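Local structure of BRO1 protein (Saccharomyces cerevisiae, 1ZB1) at residues 7-12 / 294-299; 185-190 / 342-347; 190-195 / 253-258; 210-215 / 261-266. The protein sorts cargo into multivesicular bodies and recruits the deubiquitinase DOA4 to endosomes; this chain is its Bro1 domain, which may bind SNF7. All coordinates share one frame; numbering follows the deposited sequence.

Contact 1: 7-12 / 294-299; sequences KPYLFD and KTWLVE
Tyr9 meets the loop 294-299 at Leu297, whose CD2 methyl lies 3.4 Å from Tyr9 CB and almost as close to CG at the root of the ring. The two side chains cross at about a right angle, and only this one branch of the leucine reaches the tyrosine. Farther along the ring, the backbone of Trp296 takes over: its carbonyl O stands 3.6 Å from Tyr9 CE1. At the far end, Tyr9 OH is 3.8 Å from Trp296 CB, while the indole ring lies beyond the hydroxyl. The phenol is placed along the loop because CG is anti to the backbone N of Tyr9 (chi1 -174°), which swings the ring toward Leu297 and Trp296. At the margin, the aliphatic part of Lys7 approaches Glu299: Lys7 CG lies 4.3 Å from the backbone O of Glu299. This is a surface contact between two non-helical pieces of the Bro1 domain: the N-terminal segment, which runs ahead of helix 23-34, and the connection between helices 275-290 and 303-322. The loop is turned at Leu297, whose N donates to Lys294 O at 2.8 Å, and at its CE2 edge the Tyr9 ring has Phe11 CE1 in its plane. Beyond the two segments, Phe300 packs edge-to-face with Tyr9 and joins Lys7 through the backbone, so the same loop grips the N-terminal segment again just past Glu299. Lys251 of helix 242-269 donates to Tyr9 O, and Lys243 makes a cation-pi contact with the Trp296 indole.

Contact 2: 185-190 / 342-347; sequences ICHAEA and DAIKSP
An Asx turn at Asp342, in the loop leading to helix 349-371, presents a carboxylate to His187 on helix 176-198. Within the turn, Ile344 N donates to Asp342 OD1 at 3.1 Å, arriving on the anti side and 24° out of the carboxylate plane. Asp342 OD1 also accepts from His187 NE2, 3.0 Å away and nearly straight at 161°, through its syn lone pair. The acceptor lies in the imidazole plane, at the ring edge, and the ring and carboxylate are close to coplanar. With two N-H donors on OD1, the carboxylate is probably stabilised in its charged form. His187 reaches out from the helix because CG is anti to the backbone N (chi1 -173°), and Phe156 of helix 146-165 stacks on its ring.

Ile344 fills the space beside this polar link. Its CB comes within 3.7 Å of His187 CD2 as the isoleucine runs alongside the ring, antiparallel to it, and CG2 touches the same ring carbon. The other branch goes to the helix: Ile344 CG1 is 3.6 Å from Ala190 CB, one turn on from the histidine. The His187-Asp342 pair is a His-carboxylate hydrogen bond built on an Asx turn, with Ile344 packed beside it, fastening a long interhelical loop to the buried side of helix 176-198 in the Bro1 fold.

Contact 3: 190-195 / 253-258; sequences AQELFV and HFYKSL
Glu192 reaches from helix 176-198 to the phenol of Tyr255 on helix 242-269. From CB, which itself stays behind the contact, the chain sets off with CG anti to the backbone N (chi1 169°) and continues extended. Glu192 CG is the first atom to arrive, 3.3 Å from Tyr255 OH, and it also lies against the ring carbon CZ. The carboxylate carbon, Glu192 CD, follows at 3.4 Å from Tyr255 OH. At the tip the two oxygens part company. Glu192 OE2 accepts a hydrogen bond from Tyr255 OH at 2.7 Å, through its anti lone pair, the one facing away from OE1. Glu192 OE2 sits at the edge of the phenol ring, near the ring plane, and is 3.3 Å from Tyr255 CE2. The carboxylate plane stands almost perpendicular to the ring, 89° from it, and the two side chains likewise cross at about a right angle.

This bond spans two helices of the predominantly helical Bro1 domain, whose sequence family is grouped with the TPR-like folds, and both residues are buried. OE1, the other oxygen, forms a salt bridge with Lys251, one turn before Tyr255 on helix 242-269, so one carboxylate is held by two residues of that helix. The negative charge is thereby probably compensated despite the burial. Helix 208-230 borders the site, with Phe222 touching the Glu192 side chain. From its own helix Tyr255 receives Phe254 CD2, 4.0 Å above the centre of one ring face, which supports the phenol from that side while its hydroxyl end projects to Glu192.

Contact 4: 210-215 / 261-266; sequences LISKLS and YYHGLH
Ile211 and Tyr262 form the tight part of this helix pair: the CG2 methyl of Ile211 stands 3.5 Å from the centroid of the phenol ring, 19° off its normal, in a CH-pi contact. Ile211 CG2 is nearest Tyr262 CD2, at 3.4 Å. It is directed there because CG2 is anti to the backbone N of Ile211. On the opposite face of the same ring lies Tyr261 CD2, so the phenol is sandwiched. Next to it the backbones come closest, Ser212 CA lying 5.1 Å from Tyr262 CA, and the small serine lets Ser212 CB pack on Tyr262 CB at 3.9 Å.

Toward His263 the contact thins out. Ser212 OG approaches only the base of that side chain, 3.5 Å from His263 CB, and the imidazole turns to an edge-to-face meeting with Phe279. Both Tyr262 and His263 remain partly open to solvent. Inside helix 208-230, Ser215 OG donates to Ile211 O. The axes of segments 210-215 and 261-266 approach to 8.1 Å with 155° between their directions, the close antiparallel helix packing characteristic of helical-bundle and TPR-like folds.

In the fold
All four contacts fall within the Bro1 domain, and helix 176-198 serves contacts 2 and 3, which share Ala190 and have centres about 12 Å apart. Helix 242-269 serves contacts 3 and 4, centres about 11 Å apart, while helix 208-230, next in the chain after 176-198, enters at contact 4. The centre of contact 1 lies about 13 Å from that of contact 3 and about 22 Å from that of contact 4, which it does not touch. Along the chain, contacts 3 and 4 are nested within the loops closed by contacts 1 and 2, which cross. Gln191 links neighbours, bonding to Ala343 and Leu214. The N-terminal segment and two distant loops are laid against one set of adjoining helices.

Contact 1: 7-12 / 294-299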
# COMPACT_ATOMS: atom_id res chain seq x y z
N LYS A 7 -16.69 8.93 3.32
CA LYS A 7 -16.46 7.76 2.48
C LYS A 7 -14.96 7.66 2.19
O LYS A 7 -14.31 8.65 1.88
CB LYS A 7 -17.22 7.89 1.16
CG LYS A 7 -18.69 8.30 1.29
CD LYS A 7 -19.50 7.27 2.06
CE LYS A 7 -20.99 7.64 2.08
NZ LYS A 7 -21.24 8.97 2.70
N PRO A 8 -14.40 6.44 2.29
CA PRO A 8 -12.97 6.22 2.04
C PRO A 8 -12.60 6.31 0.56
O PRO A 8 -13.29 5.77 -0.29
CB PRO A 8 -12.74 4.83 2.61
CG PRO A 8 -14.02 4.15 2.30
CD PRO A 8 -15.05 5.19 2.69
N TYR A 9 -11.49 6.98 0.28
CA TYR A 9 -11.00 7.14 -1.08
C TYR A 9 -9.67 6.37 -1.19
O TYR A 9 -8.65 6.82 -0.67
CB TYR A 9 -10.75 8.62 -1.38
CG TYR A 9 -10.37 8.90 -2.81
CD1 TYR A 9 -11.33 9.27 -3.75
CD2 TYR A 9 -9.04 8.79 -3.23
CE1 TYR A 9 -10.98 9.52 -5.08
CE2 TYR A 9 -8.68 9.04 -4.56
CZ TYR A 9 -9.66 9.41 -5.47
OH TYR A 9 -9.32 9.67 -6.77
N LEU A 10 -9.69 5.23 -1.87
CA LEU A 10 -8.49 4.41 -2.03
C LEU A 10 -7.92 4.47 -3.45
O LEU A 10 -8.67 4.37 -4.43
CB LEU A 10 -8.80 2.96 -1.67
CG LEU A 10 -9.32 2.73 -0.25
CD1 LEU A 10 -9.62 1.25 -0.05
CD2 LEU A 10 -8.31 3.22 0.77
N PHE A 11 -6.61 4.64 -3.56
CA PHE A 11 -5.94 4.70 -4.86
C PHE A 11 -5.99 3.33 -5.52
O PHE A 11 -5.82 2.30 -4.86
CB PHE A 11 -4.48 5.14 -4.71
CG PHE A 11 -4.30 6.57 -4.27
CD1 PHE A 11 -5.33 7.50 -4.44
CD2 PHE A 11 -3.09 6.99 -3.72
CE1 PHE A 11 -5.15 8.83 -4.06
CE2 PHE A 11 -2.91 8.33 -3.34
CZ PHE A 11 -3.94 9.25 -3.51
N ASP A 12 -6.23 3.31 -6.83
CA ASP A 12 -6.30 2.05 -7.57
C ASP A 12 -4.94 1.74 -8.19
O ASP A 12 -4.54 2.38 -9.17
CB ASP A 12 -7.36 2.17 -8.66
CG ASP A 12 -7.88 0.82 -9.11
OD1 ASP A 12 -8.55 0.14 -8.29
OD2 ASP A 12 -7.62 0.43 -10.27
N LYS A 294 -9.07 19.67 -2.96
CA LYS A 294 -10.20 18.78 -2.72
C LYS A 294 -10.85 18.16 -3.96
O LYS A 294 -11.71 17.29 -3.84
CB LYS A 294 -11.29 19.52 -1.95
CG LYS A 294 -12.02 20.59 -2.78
CD LYS A 294 -13.24 21.13 -2.04
CE LYS A 294 -14.06 22.08 -2.91
NZ LYS A 294 -13.36 23.38 -3.12
N THR A 295 -10.43 18.62 -5.13
CA THR A 295 -10.99 18.17 -6.40
C THR A 295 -11.63 16.77 -6.50
O THR A 295 -12.80 16.66 -6.86
CB THR A 295 -9.94 18.32 -7.52
OG1 THR A 295 -9.30 19.60 -7.41
CG2 THR A 295 -10.62 18.22 -8.89
N TRP A 296 -10.89 15.72 -6.19
CA TRP A 296 -11.44 14.36 -6.31
C TRP A 296 -12.17 13.80 -5.09
O TRP A 296 -12.75 12.71 -5.16
CB TRP A 296 -10.32 13.38 -6.70
CG TRP A 296 -9.46 13.88 -7.82
CD1 TRP A 296 -8.30 14.59 -7.71
CD2 TRP A 296 -9.74 13.80 -9.22
NE1 TRP A 296 -7.85 14.96 -8.95
CE2 TRP A 296 -8.71 14.48 -9.90
CE3 TRP A 296 -10.77 13.21 -9.97
CZ2 TRP A 296 -8.68 14.60 -11.29
CZ3 TRP A 296 -10.73 13.32 -11.37
CH2 TRP A 296 -9.69 14.01 -12.01
N LEU A 297 -12.15 14.53 -3.98
CA LEU A 297 -12.79 14.06 -2.75
C LEU A 297 -14.11 14.72 -2.39
O LEU A 297 -14.74 14.33 -1.40
CB LEU A 297 -11.82 14.26 -1.59
CG LEU A 297 -10.51 13.49 -1.63
CD1 LEU A 297 -9.53 14.12 -0.66
CD2 LEU A 297 -10.75 12.04 -1.29
N VAL A 298 -14.54 15.71 -3.17
CA VAL A 298 -15.79 16.41 -2.87
C VAL A 298 -16.97 15.49 -2.59
O VAL A 298 -17.87 15.83 -1.83
CB VAL A 298 -16.18 17.40 -4.01
CG1 VAL A 298 -15.11 18.47 -4.14
CG2 VAL A 298 -16.36 16.65 -5.32
N GLU A 299 -16.98 14.30 -3.20
CA GLU A 299 -18.07 13.36 -2.98
C GLU A 299 -17.79 12.37 -1.85
O GLU A 299 -18.64 11.53 -1.53
CB GLU A 299 -18.38 12.60 -4.26
CG GLU A 299 -18.99 13.46 -5.36
CD GLU A 299 -19.37 12.65 -6.58
OE1 GLU A 299 -20.13 11.67 -6.43
OE2 GLU A 299 -18.90 12.99 -7.69

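Contact 2: 185-190 / 342-347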
# COMPACT_ATOMS: atom_id res chain seq x y z
N ILE A 185 2.11 4.79 0.70
CA ILE A 185 0.71 5.04 0.34
C ILE A 185 -0.17 4.04 1.10
O ILE A 185 -1.19 4.41 1.68
CB ILE A 185 0.47 4.85 -1.18
CG1 ILE A 185 1.11 6.01 -1.97
CG2 ILE A 185 -1.02 4.75 -1.48
CD1 ILE A 185 0.41 7.35 -1.77
N CYS A 186 0.24 2.77 1.10
CA CYS A 186 -0.52 1.72 1.78
C CYS A 186 -0.56 1.92 3.30
O CYS A 186 -1.60 1.70 3.93
CB CYS A 186 0.06 0.34 1.44
SG CYS A 186 -0.10 -0.12 -0.31
N HIS A 187 0.56 2.33 3.88
CA HIS A 187 0.62 2.57 5.32
C HIS A 187 -0.32 3.73 5.67
O HIS A 187 -1.12 3.64 6.60
CB HIS A 187 2.06 2.90 5.74
CG HIS A 187 2.24 3.01 7.22
ND1 HIS A 187 3.45 3.34 7.80
CD2 HIS A 187 1.37 2.84 8.25
CE1 HIS A 187 3.32 3.37 9.11
NE2 HIS A 187 2.06 3.07 9.41
N ALA A 188 -0.22 4.82 4.91
CA ALA A 188 -1.07 5.98 5.15
C ALA A 188 -2.55 5.63 5.06
O ALA A 188 -3.34 6.04 5.92
CB ALA A 188 -0.74 7.10 4.15
N GLU A 189 -2.93 4.86 4.04
CA GLU A 189 -4.33 4.48 3.86
C GLU A 189 -4.82 3.55 4.97
O GLU A 189 -5.97 3.66 5.41
CB GLU A 189 -4.55 3.81 2.49
CG GLU A 189 -4.31 4.75 1.31
CD GLU A 189 -4.67 4.12 -0.03
OE1 GLU A 189 -4.58 2.88 -0.14
OE2 GLU A 189 -5.02 4.86 -0.97
N ALA A 190 -3.96 2.65 5.42
CA ALA A 190 -4.33 1.74 6.50
C ALA A 190 -4.65 2.56 7.76
O ALA A 190 -5.68 2.34 8.41
CB ALA A 190 -3.20 0.75 6.78
N ASP A 342 0.74 6.02 15.67
CA ASP A 342 0.72 5.13 14.50
C ASP A 342 0.13 3.79 14.95
O ASP A 342 0.75 3.07 15.74
CB ASP A 342 2.15 4.91 14.00
CG ASP A 342 2.21 4.23 12.64
OD1 ASP A 342 1.27 3.50 12.28
OD2 ASP A 342 3.22 4.43 11.94
N ALA A 343 -1.04 3.43 14.44
CA ALA A 343 -1.71 2.19 14.83
C ALA A 343 -1.43 0.97 13.94
O ALA A 343 -1.95 -0.12 14.21
CB ALA A 343 -3.21 2.42 14.92
N ILE A 344 -0.63 1.14 12.90
CA ILE A 344 -0.35 0.04 11.98
C ILE A 344 0.98 -0.66 12.22
O ILE A 344 2.05 -0.07 12.09
CB ILE A 344 -0.42 0.52 10.50
CG1 ILE A 344 -1.88 0.79 10.10
CG2 ILE A 344 0.14 -0.54 9.56
CD1 ILE A 344 -2.55 1.86 10.89
N LYS A 345 0.90 -1.94 12.58
CA LYS A 345 2.08 -2.75 12.83
C LYS A 345 2.19 -3.75 11.68
O LYS A 345 1.42 -4.70 11.60
CB LYS A 345 1.94 -3.50 14.15
CG LYS A 345 1.76 -2.60 15.37
CD LYS A 345 1.60 -3.42 16.64
CE LYS A 345 1.42 -2.54 17.87
NZ LYS A 345 1.31 -3.34 19.12
N SER A 346 3.16 -3.53 10.79
CA SER A 346 3.32 -4.41 9.65
C SER A 346 4.13 -5.67 9.95
O SER A 346 5.17 -5.62 10.60
CB SER A 346 3.99 -3.67 8.49
OG SER A 346 5.38 -3.50 8.73
N PRO A 347 3.63 -6.82 9.48
CA PRO A 347 4.30 -8.10 9.69
C PRO A 347 5.42 -8.18 8.65
O PRO A 347 5.48 -7.35 7.75
CB PRO A 347 3.19 -9.10 9.42
CG PRO A 347 2.45 -8.45 8.30
CD PRO A 347 2.37 -7.01 8.75

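Contact 3: 190-195 / 253-258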
# COMPACT_ATOMS: atom_id res chain seq x y z
N ALA A 190 -3.96 2.65 5.42
CA ALA A 190 -4.33 1.74 6.50
C ALA A 190 -4.65 2.56 7.76
O ALA A 190 -5.68 2.34 8.41
CB ALA A 190 -3.20 0.75 6.78
N GLN A 191 -3.77 3.49 8.10
CA GLN A 191 -3.95 4.36 9.27
C GLN A 191 -5.23 5.17 9.10
O GLN A 191 -6.03 5.29 10.03
CB GLN A 191 -2.75 5.32 9.40
CG GLN A 191 -2.83 6.34 10.55
CD GLN A 191 -2.73 5.70 11.93
OE1 GLN A 191 -2.17 4.62 12.08
NE2 GLN A 191 -3.24 6.39 12.96
N GLU A 192 -5.43 5.72 7.91
CA GLU A 192 -6.63 6.51 7.62
C GLU A 192 -7.91 5.70 7.87
O GLU A 192 -8.85 6.20 8.49
CB GLU A 192 -6.58 7.01 6.18
CG GLU A 192 -7.88 7.63 5.69
CD GLU A 192 -7.76 8.21 4.29
OE1 GLU A 192 -7.00 7.65 3.46
OE2 GLU A 192 -8.44 9.21 4.01
N LEU A 193 -7.94 4.46 7.40
CA LEU A 193 -9.12 3.62 7.59
C LEU A 193 -9.33 3.31 9.08
O LEU A 193 -10.47 3.13 9.53
CB LEU A 193 -8.98 2.31 6.80
CG LEU A 193 -9.82 2.15 5.52
CD1 LEU A 193 -9.94 3.46 4.78
CD2 LEU A 193 -9.20 1.08 4.64
N PHE A 194 -8.24 3.27 9.84
CA PHE A 194 -8.34 2.99 11.28
C PHE A 194 -9.06 4.16 11.96
O PHE A 194 -9.92 3.95 12.82
CB PHE A 194 -6.95 2.82 11.88
CG PHE A 194 -6.96 2.35 13.31
CD1 PHE A 194 -7.31 1.04 13.63
CD2 PHE A 194 -6.66 3.23 14.35
CE1 PHE A 194 -7.35 0.61 14.96
CE2 PHE A 194 -6.70 2.81 15.68
CZ PHE A 194 -7.05 1.49 15.98
N VAL A 195 -8.71 5.38 11.57
CA VAL A 195 -9.35 6.57 12.12
C VAL A 195 -10.84 6.55 11.78
O VAL A 195 -11.69 6.73 12.66
CB VAL A 195 -8.73 7.86 11.53
CG1 VAL A 195 -9.57 9.07 11.93
CG2 VAL A 195 -7.31 8.03 12.02
N HIS A 253 -3.47 18.04 4.81
CA HIS A 253 -4.01 19.22 5.49
C HIS A 253 -5.32 18.87 6.20
O HIS A 253 -5.55 19.31 7.32
CB HIS A 253 -4.29 20.35 4.49
CG HIS A 253 -3.05 20.99 3.95
ND1 HIS A 253 -2.14 21.64 4.75
CD2 HIS A 253 -2.57 21.08 2.69
CE1 HIS A 253 -1.15 22.10 4.01
NE2 HIS A 253 -1.39 21.78 2.75
N PHE A 254 -6.16 18.07 5.56
CA PHE A 254 -7.44 17.70 6.16
C PHE A 254 -7.30 16.95 7.48
O PHE A 254 -8.03 17.21 8.44
CB PHE A 254 -8.27 16.85 5.21
CG PHE A 254 -9.61 16.45 5.78
CD1 PHE A 254 -10.62 17.39 5.93
CD2 PHE A 254 -9.84 15.15 6.20
CE1 PHE A 254 -11.84 17.04 6.49
CE2 PHE A 254 -11.06 14.78 6.76
CZ PHE A 254 -12.07 15.74 6.91
N TYR A 255 -6.36 16.00 7.54
CA TYR A 255 -6.19 15.25 8.77
C TYR A 255 -5.48 16.07 9.84
O TYR A 255 -5.70 15.86 11.03
CB TYR A 255 -5.49 13.91 8.46
CG TYR A 255 -6.49 12.94 7.86
CD1 TYR A 255 -7.58 12.50 8.61
CD2 TYR A 255 -6.40 12.54 6.53
CE1 TYR A 255 -8.56 11.69 8.04
CE2 TYR A 255 -7.39 11.73 5.95
CZ TYR A 255 -8.46 11.31 6.72
OH TYR A 255 -9.46 10.53 6.16
N LYS A 256 -4.67 17.03 9.42
CA LYS A 256 -4.01 17.89 10.38
C LYS A 256 -5.12 18.74 11.03
O LYS A 256 -5.11 18.98 12.24
CB LYS A 256 -3.00 18.81 9.69
CG LYS A 256 -2.40 19.86 10.60
CD LYS A 256 -0.91 19.65 10.79
CE LYS A 256 -0.14 19.82 9.49
NZ LYS A 256 1.33 19.72 9.72
N SER A 257 -6.07 19.16 10.21
CA SER A 257 -7.21 19.95 10.68
C SER A 257 -8.06 19.15 11.66
O SER A 257 -8.43 19.64 12.73
CB SER A 257 -8.09 20.39 9.50
OG SER A 257 -9.29 20.99 9.96
N LEU A 258 -8.36 17.91 11.28
CA LEU A 258 -9.17 17.03 12.10
C LEU A 258 -8.51 16.79 13.46
O LEU A 258 -9.18 16.68 14.48
CB LEU A 258 -9.38 15.69 11.39
CG LEU A 258 -10.58 14.86 11.85
CD1 LEU A 258 -11.86 15.61 11.47
CD2 LEU A 258 -10.56 13.49 11.19

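Contact 4: 210-215 / 261-266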
# COMPACT_ATOMS: atom_id res chain seq x y z
N LEU A 210 -7.79 10.50 21.72
CA LEU A 210 -7.38 9.38 20.86
C LEU A 210 -7.47 9.74 19.38
O LEU A 210 -6.49 9.64 18.64
CB LEU A 210 -8.27 8.16 21.14
CG LEU A 210 -7.69 6.74 21.04
CD1 LEU A 210 -8.83 5.79 20.71
CD2 LEU A 210 -6.61 6.64 19.99
N ILE A 211 -8.67 10.15 18.95
CA ILE A 211 -8.90 10.53 17.56
C ILE A 211 -7.87 11.56 17.11
O ILE A 211 -7.31 11.45 16.03
CB ILE A 211 -10.33 11.09 17.37
CG1 ILE A 211 -11.36 9.96 17.49
CG2 ILE A 211 -10.48 11.72 15.99
CD1 ILE A 211 -11.36 9.27 18.82
N SER A 212 -7.62 12.55 17.97
CA SER A 212 -6.65 13.59 17.66
C SER A 212 -5.25 13.03 17.35
O SER A 212 -4.63 13.41 16.36
CB SER A 212 -6.55 14.58 18.83
OG SER A 212 -5.57 15.56 18.58
N LYS A 213 -4.77 12.14 18.21
CA LYS A 213 -3.45 11.54 18.04
C LYS A 213 -3.38 10.68 16.78
O LYS A 213 -2.39 10.74 16.04
CB LYS A 213 -3.10 10.69 19.27
CG LYS A 213 -3.25 11.46 20.58
CD LYS A 213 -2.99 10.59 21.80
CE LYS A 213 -1.51 10.40 22.05
NZ LYS A 213 -1.27 9.84 23.41
N LEU A 214 -4.41 9.87 16.54
CA LEU A 214 -4.46 9.00 15.37
C LEU A 214 -4.55 9.82 14.09
O LEU A 214 -3.98 9.45 13.06
CB LEU A 214 -5.66 8.06 15.46
CG LEU A 214 -5.60 7.01 16.57
CD1 LEU A 214 -6.94 6.32 16.70
CD2 LEU A 214 -4.50 6.01 16.26
N SER A 215 -5.26 10.94 14.16
CA SER A 215 -5.42 11.82 13.01
C SER A 215 -4.09 12.47 12.69
O SER A 215 -3.74 12.64 11.52
CB SER A 215 -6.46 12.90 13.30
OG SER A 215 -7.77 12.35 13.31
N TYR A 261 -8.87 19.96 15.62
CA TYR A 261 -10.26 20.05 16.03
C TYR A 261 -10.52 19.19 17.27
O TYR A 261 -11.01 19.68 18.29
CB TYR A 261 -11.17 19.61 14.89
CG TYR A 261 -12.62 19.37 15.27
CD1 TYR A 261 -13.40 20.39 15.85
CD2 TYR A 261 -13.23 18.14 15.04
CE1 TYR A 261 -14.73 20.17 16.19
CE2 TYR A 261 -14.56 17.92 15.37
CZ TYR A 261 -15.30 18.94 15.94
OH TYR A 261 -16.62 18.71 16.26
N TYR A 262 -10.19 17.91 17.18
CA TYR A 262 -10.43 17.02 18.31
C TYR A 262 -9.62 17.38 19.55
O TYR A 262 -10.11 17.22 20.67
CB TYR A 262 -10.19 15.57 17.89
CG TYR A 262 -11.40 15.00 17.17
CD1 TYR A 262 -12.53 14.61 17.88
CD2 TYR A 262 -11.44 14.93 15.78
CE1 TYR A 262 -13.67 14.16 17.23
CE2 TYR A 262 -12.57 14.49 15.12
CZ TYR A 262 -13.68 14.10 15.85
OH TYR A 262 -14.81 13.67 15.19
N HIS A 263 -8.40 17.89 19.37
CA HIS A 263 -7.60 18.28 20.52
C HIS A 263 -8.29 19.49 21.18
O HIS A 263 -8.20 19.69 22.39
CB HIS A 263 -6.18 18.65 20.10
CG HIS A 263 -5.30 19.07 21.24
ND1 HIS A 263 -4.98 20.39 21.48
CD2 HIS A 263 -4.70 18.35 22.21
CE1 HIS A 263 -4.22 20.46 22.56
NE2 HIS A 263 -4.03 19.24 23.02
N GLY A 264 -8.97 20.28 20.36
CA GLY A 264 -9.68 21.44 20.86
C GLY A 264 -10.87 21.01 21.69
O GLY A 264 -11.13 21.57 22.75
N LEU A 265 -11.61 20.02 21.20
CA LEU A 265 -12.77 19.52 21.92
C LEU A 265 -12.33 18.96 23.28
O LEU A 265 -13.10 18.95 24.24
CB LEU A 265 -13.48 18.42 21.12
CG LEU A 265 -14.17 18.86 19.82
CD1 LEU A 265 -14.88 17.68 19.20
CD2 LEU A 265 -15.17 19.98 20.12
N HIS A 266 -11.08 18.50 23.34
CA HIS A 266 -10.53 17.97 24.57
C HIS A 266 -10.20 19.12 25.52
O HIS A 266 -10.50 19.06 26.71
CB HIS A 266 -9.26 17.16 24.27
CG HIS A 266 -8.37 16.96 25.45
ND1 HIS A 266 -7.18 17.64 25.61
CD2 HIS A 266 -8.52 16.19 26.56
CE1 HIS A 266 -6.63 17.30 26.76
NE2 HIS A 266 -7.43 16.43 27.36